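L-serine ammonia-lyase (Rhizomucor miehei CAU432, PDB 5C3U) binds pyridoxal-5'-phosphate and belongs to the family of pyridoxal-phosphate dependent enzymes, with its cofactor held between two alpha/beta domains. Local coordinates at residues K275-A280 and A320-Y325. Sequence-based numbering, arbitrary orientation.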
loop_
_atom_site.group_PDB
_atom_site.type_symbol
_atom_site.label_atom_id
_atom_site.label_comp_id
_atom_site.label_asym_id
_atom_site.label_seq_id
_atom_site.Cartn_x
_atom_site.Cartn_y
_atom_site.Cartn_z
ATOM N N LYS A 275 9.334 -7.635 15.247
ATOM C CA LYS A 275 8.459 -8.758 15.654
ATOM C C LYS A 275 7.107 -8.622 14.940
ATOM O O LYS A 275 6.062 -8.942 15.486
ATOM C CB LYS A 275 8.251 -8.812 17.179
ATOM C CG LYS A 275 9.505 -8.772 18.054
ATOM C CD LYS A 275 10.612 -9.701 17.604
ATOM C CE LYS A 275 11.862 -9.435 18.432
ATOM N NZ LYS A 275 12.963 -10.350 18.037
ATOM N N MET A 276 7.141 -8.104 13.720
ATOM C CA MET A 276 5.928 -7.965 12.932
ATOM C C MET A 276 6.153 -8.542 11.558
ATOM O O MET A 276 7.258 -8.367 10.989
ATOM C CB MET A 276 5.559 -6.507 12.810
ATOM C CG MET A 276 4.985 -5.988 14.108
ATOM S SD MET A 276 5.086 -4.210 14.116
ATOM C CE MET A 276 4.673 -3.945 15.842
ATOM N N LEU A 277 5.136 -9.240 11.048
ATOM C CA LEU A 277 5.185 -9.804 9.697
ATOM C C LEU A 277 4.477 -8.870 8.756
ATOM O O LEU A 277 3.308 -8.582 8.954
ATOM C CB LEU A 277 4.515 -11.197 9.620
ATOM C CG LEU A 277 4.980 -12.297 10.564
ATOM C CD1 LEU A 277 4.263 -13.607 10.242
ATOM C CD2 LEU A 277 6.489 -12.460 10.493
ATOM N N VAL A 278 5.209 -8.349 7.766
ATOM C CA VAL A 278 4.615 -7.513 6.742
ATOM C C VAL A 278 4.845 -8.106 5.350
ATOM O O VAL A 278 5.742 -8.926 5.133
ATOM C CB VAL A 278 5.108 -6.039 6.785
ATOM C CG1 VAL A 278 4.801 -5.409 8.150
ATOM C CG2 VAL A 278 6.595 -5.944 6.454
ATOM N N GLU A 279 4.009 -7.677 4.412
ATOM C CA GLU A 279 4.096 -8.166 3.033
ATOM C C GLU A 279 5.364 -7.668 2.377
ATOM O O GLU A 279 5.891 -6.632 2.775
ATOM C CB GLU A 279 2.943 -7.591 2.229
ATOM C CG GLU A 279 1.764 -8.501 2.103
ATOM C CD GLU A 279 0.663 -7.900 1.248
ATOM O OE1 GLU A 279 0.931 -7.276 0.180
ATOM O OE2 GLU A 279 -0.487 -8.079 1.652
ATOM N N ALA A 280 5.822 -8.388 1.353
ATOM C CA ALA A 280 6.954 -7.925 0.545
ATOM C C ALA A 280 6.734 -6.556 -0.084
ATOM O O ALA A 280 7.719 -5.853 -0.368
ATOM C CB ALA A 280 7.298 -8.956 -0.526
ATOM N N ALA A 320 4.778 -19.615 6.162
ATOM C CA ALA A 320 5.236 -20.360 4.998
ATOM C C ALA A 320 5.874 -19.416 3.962
ATOM O O ALA A 320 6.799 -19.830 3.265
ATOM C CB ALA A 320 4.121 -21.187 4.384
ATOM N N HIS A 321 5.422 -18.157 3.895
ATOM C CA HIS A 321 6.088 -17.178 2.993
ATOM C C HIS A 321 7.508 -16.993 3.441
ATOM O O HIS A 321 8.431 -16.983 2.623
ATOM C CB HIS A 321 5.432 -15.801 3.001
ATOM C CG HIS A 321 4.137 -15.712 2.254
ATOM N ND1 HIS A 321 3.014 -16.335 2.671
ATOM C CD2 HIS A 321 3.792 -14.982 1.119
ATOM C CE1 HIS A 321 2.004 -16.033 1.822
ATOM N NE2 HIS A 321 2.491 -15.204 0.872
ATOM N N LEU A 322 7.687 -16.822 4.748
ATOM C CA LEU A 322 9.008 -16.588 5.322
ATOM C C LEU A 322 9.938 -17.789 5.143
ATOM O O LEU A 322 11.128 -17.617 4.898
ATOM C CB LEU A 322 8.909 -16.182 6.790
ATOM C CG LEU A 322 8.625 -14.694 6.982
ATOM C CD1 LEU A 322 7.977 -14.488 8.334
ATOM C CD2 LEU A 322 9.895 -13.862 6.840
ATOM N N ASP A 323 9.386 -18.997 5.232
ATOM C CA ASP A 323 10.151 -20.205 4.890
ATOM C C ASP A 323 10.668 -20.115 3.445
ATOM O O ASP A 323 11.861 -20.359 3.160
ATOM C CB ASP A 323 9.263 -21.437 5.036
ATOM C CG ASP A 323 8.962 -21.789 6.490
ATOM O OD1 ASP A 323 9.682 -21.298 7.403
ATOM O OD2 ASP A 323 7.992 -22.567 6.724
ATOM N N GLU A 324 9.750 -19.794 2.535
ATOM C CA GLU A 324 10.045 -19.714 1.118
ATOM C C GLU A 324 11.060 -18.630 0.795
ATOM O O GLU A 324 11.998 -18.860 0.015
ATOM C CB GLU A 324 8.761 -19.513 0.311
ATOM C CG GLU A 324 7.896 -20.759 0.254
ATOM C CD GLU A 324 8.673 -21.954 -0.266
ATOM O OE1 GLU A 324 9.129 -21.902 -1.425
ATOM O OE2 GLU A 324 8.846 -22.933 0.489
ATOM N N TYR A 325 10.886 -17.464 1.411
ATOM C CA TYR A 325 11.777 -16.325 1.165
ATOM C C TYR A 325 13.197 -16.672 1.579
ATOM O O TYR A 325 14.140 -16.414 0.827
ATOM C CB TYR A 325 11.318 -15.059 1.902
ATOM C CG TYR A 325 10.020 -14.467 1.397
ATOM C CD1 TYR A 325 9.430 -14.923 0.225
ATOM C CD2 TYR A 325 9.398 -13.429 2.092
ATOM C CE1 TYR A 325 8.235 -14.389 -0.234
ATOM C CE2 TYR A 325 8.217 -12.866 1.630
ATOM C CZ TYR A 325 7.642 -13.346 0.480
ATOM O OH TYR A 325 6.461 -12.790 0.030
HETATM O O HOH W 1 4.564 -11.017 0.989
#
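Residues 276-279 run extended beside the helical segment 320-325, and the backbones stay apart: their nearest CA atoms, those of Leu277 and Leu322, are 8.9 Å from each other, a gap bridged by side chains and one water. In this pyridoxal-phosphate dependent enzyme of two alpha/beta domains, Lys275 leaves helix 260-274 with positive phi, Ala280 opens helix 280-290, and the C-terminal helix 319-329 packs beside the linker. The pair illustrates how a loop that reaches a cofactor pocket can meet a helix through few contacts. At one end the two leucines meet at an oblique angle, methyl against methyl: CD2 of Leu277 comes to 3.3 Å from CD1 of Leu322, closer than two methyl groups normally settle. Both side chains reach this point with CG anti to their own carbonyl carbon (chi1 -55° and -83°). Helix 260-274 adds to the apolar patch, with Ala271 touching Leu277 and Val267 touching Leu322. At the other end, CB of Ala280 lies 4.0 Å from OH of Tyr325. Glu279, at the N-cap position of helix 280-290, touches the pyridoxal-5'-phosphate, and both its carboxylate oxygens are held: OE1 by Ser234 OG and Ser281 OG, OE2 by Asn80 ND2 and Asp316 N. The residue that follows it is thus the one that meets Tyr325, directly and through the water. That water accepts a bond from Ala280 N at 2.9 Å, and it lies in the plane of the tyrosine ring, at its edge, 2.8 Å from Tyr325 OH.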